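PDB 3MJQ: stage 0 sporulation protein A homolog from Desulfitobacterium hafniense, which may regulate the activation of sporulation genes under nutritional stress and probably has diguanylate cyclase activity; the crystallised piece is its PAS domain. Local coordinates for residues Pro84-Trp90 / Phe101-Leu107; Glu18-Ala24 / Leu39-Ile44. The protein carries 1 engineered substitution. One frame throughout, in Å; residues are numbered along the deposited sequence.

Contact 1. Residues Pro84-Trp90 / Phe101-Leu107; sequences PAKARIW and FAIIKDL
W90 and F101 sit side by side across two antiparallel strands, and I103 lies next along the same face. The indole and the phenyl ring cross obliquely, with W90 CE3 3.8 Å from F101 CD2. The W90 CG is anti to its carbonyl carbon (chi1 -74°), which turns the six-membered ring back along its own strand, so that it passes F101 and reaches I103. Its CZ3 meets CD1 of I103 at 3.7 Å. The F101 carbonyl oxygen lies at the indole edge, near the ring plane. It also accepts a hydrogen bond from the backbone N of W90. On the other face of the sheet, I104 spreads its two branches over two alanines. CG1 meets CB of A87 at 3.6 Å, and CG2 meets CB of A85 at 3.6 Å. I89 joins this face by placing CG2 4.0 Å from CB of A102. The hydrogen-bonded pairs K86-K105, R88-I103 and W90-F101 hold the backbones together. R88 N to I103 O is 2.9 Å and almost straight (177°). Where the strand ends, L107 N still donates to P84 O at 2.7 Å. The side chain of L107 turns over the partner strand, and its CD1 packs 3.8 Å from CB of K86. The polar ends have partners elsewhere: W90 NE1 bonds D10 of the second subunit, K105 pairs with E69 of that subunit, and D106 pairs with K31 of its own chain. The face with W90 and I103 thus meets the other subunit. The arrangement is the antiparallel hairpin formed by the last two strands of a PAS-fold sheet.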
loop_
_atom_site.group_PDB
_atom_site.type_symbol
_atom_site.label_atom_id
_atom_site.label_comp_id
_atom_site.label_asym_id
_atom_site.label_seq_id
_atom_site.Cartn_x
_atom_site.Cartn_y
_atom_site.Cartn_z
ATOM N N PRO A 84 6.564 -0.591 18.211
ATOM C CA PRO A 84 5.433 0.255 17.843
ATOM C C PRO A 84 5.322 0.318 16.321
ATOM O O PRO A 84 6.313 0.489 15.609
ATOM C CB PRO A 84 5.802 1.595 18.458
ATOM C CG PRO A 84 7.253 1.615 18.306
ATOM C CD PRO A 84 7.662 0.235 18.740
ATOM N N ALA A 85 4.109 0.166 15.817
ATOM C CA ALA A 85 3.916 0.202 14.386
ATOM C C ALA A 85 2.622 0.902 14.087
ATOM O O ALA A 85 1.800 1.144 14.986
ATOM C CB ALA A 85 3.872 -1.207 13.825
ATOM N N LYS A 86 2.480 1.254 12.813
ATOM C CA LYS A 86 1.285 1.878 12.303
ATOM C C LYS A 86 0.967 1.072 11.055
ATOM O O LYS A 86 1.816 0.874 10.179
ATOM C CB LYS A 86 1.501 3.355 11.954
ATOM C CG LYS A 86 0.199 4.030 11.514
ATOM C CD LYS A 86 0.318 5.540 11.396
ATOM C CE LYS A 86 -1.060 6.181 11.190
ATOM N NZ LYS A 86 -1.008 7.670 11.016
ATOM N N ALA A 87 -0.257 0.574 10.993
ATOM C CA ALA A 87 -0.648 -0.223 9.856
ATOM C C ALA A 87 -1.764 0.431 9.073
ATOM O O ALA A 87 -2.730 0.912 9.647
ATOM C CB ALA A 87 -1.077 -1.593 10.325
ATOM N N ARG A 88 -1.608 0.474 7.758
ATOM C CA ARG A 88 -2.633 1.009 6.881
ATOM C C ARG A 88 -3.208 -0.220 6.185
ATOM O O ARG A 88 -2.453 -1.101 5.715
ATOM C CB ARG A 88 -2.019 1.981 5.874
ATOM C CG ARG A 88 -1.539 3.256 6.550
ATOM C CD ARG A 88 -0.538 4.056 5.729
ATOM N NE ARG A 88 0.239 4.964 6.576
ATOM C CZ ARG A 88 -0.276 5.993 7.244
ATOM N NH1 ARG A 88 -1.577 6.257 7.159
ATOM N NH2 ARG A 88 0.510 6.746 8.009
ATOM N N ILE A 89 -4.539 -0.302 6.154
ATOM C CA ILE A 89 -5.194 -1.442 5.534
ATOM C C ILE A 89 -6.186 -1.108 4.423
ATOM O O ILE A 89 -6.842 -0.068 4.435
ATOM C CB ILE A 89 -5.896 -2.321 6.590
ATOM C CG1 ILE A 89 -7.195 -1.667 7.042
ATOM C CG2 ILE A 89 -4.978 -2.532 7.800
ATOM C CD1 ILE A 89 -8.018 -2.571 7.935
ATOM N N TRP A 90 -6.256 -2.014 3.450
ATOM C CA TRP A 90 -7.135 -1.901 2.302
ATOM C C TRP A 90 -7.852 -3.221 2.161
ATOM O O TRP A 90 -7.253 -4.280 2.332
ATOM C CB TRP A 90 -6.331 -1.619 1.034
ATOM C CG TRP A 90 -5.822 -0.219 0.963
ATOM C CD1 TRP A 90 -6.474 0.868 0.457
ATOM C CD2 TRP A 90 -4.581 0.265 1.489
ATOM N NE1 TRP A 90 -5.718 1.995 0.638
ATOM C CE2 TRP A 90 -4.551 1.656 1.270
ATOM C CE3 TRP A 90 -3.492 -0.348 2.125
ATOM C CZ2 TRP A 90 -3.473 2.452 1.666
ATOM C CZ3 TRP A 90 -2.423 0.446 2.520
ATOM C CH2 TRP A 90 -2.425 1.834 2.288
ATOM N N PHE A 101 -5.493 -6.132 3.103
ATOM C CA PHE A 101 -4.176 -5.848 2.540
ATOM C C PHE A 101 -3.550 -4.821 3.471
ATOM O O PHE A 101 -4.052 -3.712 3.614
ATOM C CB PHE A 101 -4.292 -5.270 1.135
ATOM C CG PHE A 101 -2.982 -4.823 0.562
ATOM C CD1 PHE A 101 -1.906 -5.700 0.500
ATOM C CD2 PHE A 101 -2.822 -3.531 0.079
ATOM C CE1 PHE A 101 -0.687 -5.298 -0.036
ATOM C CE2 PHE A 101 -1.608 -3.124 -0.459
ATOM C CZ PHE A 101 -0.539 -4.013 -0.515
ATOM N N ALA A 102 -2.444 -5.188 4.102
ATOM C CA ALA A 102 -1.825 -4.289 5.053
ATOM C C ALA A 102 -0.371 -3.947 4.804
ATOM O O ALA A 102 0.466 -4.818 4.527
ATOM C CB ALA A 102 -1.966 -4.867 6.452
ATOM N N ILE A 103 -0.086 -2.654 4.921
ATOM C CA ILE A 103 1.263 -2.146 4.774
ATOM C C ILE A 103 1.535 -1.534 6.149
ATOM O O ILE A 103 0.824 -0.629 6.603
ATOM C CB ILE A 103 1.349 -1.097 3.641
ATOM C CG1 ILE A 103 0.679 -1.675 2.374
ATOM C CG2 ILE A 103 2.822 -0.726 3.378
ATOM C CD1 ILE A 103 0.743 -0.790 1.134
ATOM N N ILE A 104 2.556 -2.066 6.814
ATOM C CA ILE A 104 2.908 -1.646 8.156
ATOM C C ILE A 104 4.228 -0.907 8.311
ATOM O O ILE A 104 5.278 -1.406 7.897
ATOM C CB ILE A 104 2.920 -2.865 9.052
ATOM C CG1 ILE A 104 1.584 -3.584 8.878
ATOM C CG2 ILE A 104 3.142 -2.460 10.510
ATOM C CD1 ILE A 104 1.602 -5.002 9.350
ATOM N N LYS A 105 4.159 0.279 8.928
ATOM C CA LYS A 105 5.334 1.121 9.182
ATOM C C LYS A 105 5.884 0.945 10.602
ATOM O O LYS A 105 5.176 1.150 11.597
ATOM C CB LYS A 105 5.007 2.602 8.957
ATOM C CG LYS A 105 6.197 3.532 9.186
ATOM C CD LYS A 105 5.865 4.991 8.910
ATOM C CE LYS A 105 7.046 5.877 9.248
ATOM N NZ LYS A 105 6.644 7.298 9.288
ATOM N N ASP A 106 7.148 0.548 10.695
ATOM C CA ASP A 106 7.780 0.386 11.991
ATOM C C ASP A 106 7.982 1.794 12.552
ATOM O O ASP A 106 8.712 2.596 11.975
ATOM C CB ASP A 106 9.122 -0.311 11.823
ATOM C CG ASP A 106 9.911 -0.353 13.101
ATOM O OD1 ASP A 106 9.460 0.254 14.095
ATOM O OD2 ASP A 106 10.986 -0.986 13.109
ATOM N N LEU A 107 7.324 2.102 13.664
ATOM C CA LEU A 107 7.463 3.426 14.258
ATOM C C LEU A 107 8.571 3.485 15.292
ATOM O O LEU A 107 8.412 4.145 16.312
ATOM C CB LEU A 107 6.162 3.856 14.925
ATOM C CG LEU A 107 4.916 3.862 14.051
ATOM C CD1 LEU A 107 3.777 4.491 14.823
ATOM C CD2 LEU A 107 5.179 4.625 12.776
#

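Contact 2. Residues Glu18-Ala24 / Leu39-Ile44; sequences EGRLLYA and LMSMHI
L21 points into the end of helix 36-41 and the turn after it. Its CB lies 3.6 Å from the carbonyl oxygen of L39 and near the methyl CE of M40. Beyond CG the side chain forks. CD2 comes over the last turn of the helix, 3.5 Å from L39 O, and brushes CG of L39. CD1 goes the other way, to the start of helix 44-48, and rests 3.9 Å from CB of I44. One leucine thus touches both helices. M40, a selenomethionine, approaches the same strand from the helix. Its chain bends at chi2 and chi3, which carries the selenium and CE back to the strand although its CB points away from it. CE ends 3.9 Å from CB of A24. L39 CD2 reaches the same alanine methyl at 4.1 Å. A backbone hydrogen bond joins the segments at G19. Its carbonyl oxygen accepts this bond from the backbone N of I44 at 2.8 Å, nearly straight (175°). The same oxygen lies over the centre of the H43 ring, and CA of G19 makes a CH-pi contact over a ring face, 4.1 Å from the centroid. With CG anti to the backbone N (chi1 -175°), the imidazole of H43 is laid against this glycine. H43 is also the N-cap of helix 44-48, where ND1 accepts a hydrogen bond from the backbone N of L45. Further along, L22 and Y23 both face I14 in a classic beta bulge. N16 OD1 accepts a hydrogen bond from the backbone N of R20, so the turn is tied back to strand 11-16. The packing joins the second strand of the PAS sheet to the short helices that follow it, an arrangement characteristic of the PAS fold.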
loop_
_atom_site.group_PDB
_atom_site.type_symbol
_atom_site.label_atom_id
_atom_site.label_comp_id
_atom_site.label_asym_id
_atom_site.label_seq_id
_atom_site.Cartn_x
_atom_site.Cartn_y
_atom_site.Cartn_z
ATOM N N GLU A 18 -10.263 -15.064 8.785
ATOM C CA GLU A 18 -9.920 -15.850 9.972
ATOM C C GLU A 18 -8.643 -15.414 10.659
ATOM O O GLU A 18 -8.255 -15.990 11.678
ATOM C CB GLU A 18 -9.777 -17.328 9.619
ATOM C CG GLU A 18 -10.998 -18.164 9.901
ATOM C CD GLU A 18 -10.617 -19.509 10.482
ATOM O OE1 GLU A 18 -9.567 -20.050 10.068
ATOM O OE2 GLU A 18 -11.365 -20.024 11.343
ATOM N N GLY A 19 -7.974 -14.419 10.088
ATOM C CA GLY A 19 -6.749 -13.927 10.686
ATOM C C GLY A 19 -5.502 -14.689 10.298
ATOM O O GLY A 19 -4.472 -14.572 10.949
ATOM N N ARG A 20 -5.584 -15.485 9.242
ATOM C CA ARG A 20 -4.407 -16.220 8.807
ATOM C C ARG A 20 -3.612 -15.399 7.785
ATOM O O ARG A 20 -4.176 -14.608 7.021
ATOM C CB ARG A 20 -4.798 -17.591 8.227
ATOM C CG ARG A 20 -5.183 -18.642 9.277
ATOM C CD ARG A 20 -4.241 -18.603 10.484
ATOM N NE ARG A 20 -4.045 -19.915 11.095
ATOM C CZ ARG A 20 -3.273 -20.875 10.586
ATOM N NH1 ARG A 20 -2.617 -20.674 9.449
ATOM N NH2 ARG A 20 -3.147 -22.036 11.215
ATOM N N LEU A 21 -2.295 -15.585 7.789
ATOM C CA LEU A 21 -1.414 -14.857 6.887
ATOM C C LEU A 21 -1.269 -15.456 5.496
ATOM O O LEU A 21 -0.416 -16.313 5.265
ATOM C CB LEU A 21 -0.026 -14.703 7.517
ATOM C CG LEU A 21 0.244 -13.456 8.378
ATOM C CD1 LEU A 21 -0.786 -13.333 9.497
ATOM C CD2 LEU A 21 1.647 -13.540 8.962
ATOM N N LEU A 22 -2.097 -14.981 4.573
ATOM C CA LEU A 22 -2.062 -15.435 3.190
ATOM C C LEU A 22 -0.738 -15.052 2.518
ATOM O O LEU A 22 -0.139 -15.865 1.813
ATOM C CB LEU A 22 -3.233 -14.821 2.423
ATOM C CG LEU A 22 -4.628 -15.416 2.645
ATOM C CD1 LEU A 22 -4.758 -15.970 4.041
ATOM C CD2 LEU A 22 -5.668 -14.342 2.393
ATOM N N TYR A 23 -0.285 -13.819 2.749
ATOM C CA TYR A 23 0.965 -13.320 2.171
ATOM C C TYR A 23 1.782 -12.429 3.104
ATOM O O TYR A 23 1.228 -11.720 3.937
ATOM C CB TYR A 23 0.678 -12.522 0.909
ATOM C CG TYR A 23 1.912 -11.887 0.334
ATOM C CD1 TYR A 23 2.804 -12.625 -0.428
ATOM C CD2 TYR A 23 2.199 -10.550 0.573
ATOM C CE1 TYR A 23 3.946 -12.049 -0.942
ATOM C CE2 TYR A 23 3.336 -9.960 0.069
ATOM C CZ TYR A 23 4.210 -10.715 -0.691
ATOM O OH TYR A 23 5.337 -10.132 -1.222
ATOM N N ALA A 24 3.098 -12.456 2.929
ATOM C CA ALA A 24 4.004 -11.641 3.728
ATOM C C ALA A 24 5.289 -11.488 2.949
ATOM O O ALA A 24 5.620 -12.347 2.145
ATOM C CB ALA A 24 4.281 -12.302 5.055
ATOM N N LEU A 39 5.622 -18.031 9.848
ATOM C CA LEU A 39 4.669 -16.995 9.484
ATOM C C LEU A 39 3.411 -17.494 8.766
ATOM O O LEU A 39 2.310 -17.023 9.040
ATOM C CB LEU A 39 5.367 -15.948 8.609
ATOM C CG LEU A 39 5.669 -14.552 9.172
ATOM C CD1 LEU A 39 6.413 -14.654 10.488
ATOM C CD2 LEU A 39 6.484 -13.757 8.143
HETATM N N MSE A 40 3.560 -18.444 7.853
HETATM C CA MSE A 40 2.403 -18.931 7.114
HETATM C C MSE A 40 1.399 -19.721 7.951
HETATM O O MSE A 40 0.216 -19.806 7.613
HETATM C CB MSE A 40 2.873 -19.747 5.906
HETATM C CG MSE A 40 3.531 -18.891 4.817
HETATM SE SE MSE A 40 2.391 -17.411 4.244
HETATM C CE MSE A 40 3.160 -15.992 5.297
ATOM N N SER A 41 1.866 -20.277 9.058
ATOM C CA SER A 41 1.001 -21.057 9.927
ATOM C C SER A 41 0.371 -20.205 11.018
ATOM O O SER A 41 -0.776 -20.420 11.393
ATOM C CB SER A 41 1.792 -22.196 10.563
ATOM O OG SER A 41 2.254 -23.106 9.580
HETATM N N MSE A 42 1.129 -19.236 11.514
HETATM C CA MSE A 42 0.673 -18.348 12.571
HETATM C C MSE A 42 -0.635 -17.627 12.287
HETATM O O MSE A 42 -1.116 -17.596 11.154
HETATM C CB MSE A 42 1.747 -17.309 12.859
HETATM C CG MSE A 42 3.123 -17.901 13.050
HETATM SE SE MSE A 42 4.329 -16.750 14.038
HETATM C CE MSE A 42 5.998 -17.476 13.482
ATOM N N HIS A 43 -1.201 -17.047 13.341
ATOM C CA HIS A 43 -2.438 -16.277 13.268
ATOM C C HIS A 43 -2.016 -14.832 13.563
ATOM O O HIS A 43 -1.208 -14.594 14.457
ATOM C CB HIS A 43 -3.418 -16.784 14.324
ATOM C CG HIS A 43 -4.769 -16.141 14.265
ATOM N ND1 HIS A 43 -5.001 -14.852 14.688
ATOM C CD2 HIS A 43 -5.965 -16.624 13.855
ATOM C CE1 HIS A 43 -6.283 -14.567 14.545
ATOM N NE2 HIS A 43 -6.890 -15.625 14.042
ATOM N N ILE A 44 -2.543 -13.869 12.809
ATOM C CA ILE A 44 -2.168 -12.465 13.004
ATOM C C ILE A 44 -2.231 -12.006 14.454
ATOM O O ILE A 44 -1.340 -11.295 14.929
ATOM C CB ILE A 44 -3.031 -11.495 12.145
ATOM C CG1 ILE A 44 -2.416 -10.087 12.179
ATOM C CG2 ILE A 44 -4.469 -11.465 12.652
ATOM C CD1 ILE A 44 -1.005 -9.991 11.549
#

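Overall arrangement
Both contacts belong to one PAS domain and reach the same five-stranded antiparallel sheet. Their centres are 15 Å apart, on opposite sides of the chain's centre, and their nearest atoms are about 6 Å apart without touching. Contact 2 closes before contact 1 opens. It joins edge strand 21-24 and the turn before it to helix 36-41 and the start of helix 44-48. Contact 1 pairs strands 82-93 and 98-106. Strand 11-16 lies between the two, bonded to 21-24 on one side and to 98-106 on the other. The sheet face bearing W90 and I103 thus meets the second subunit, while contact 2 ties the edge strand to the helices within one chain.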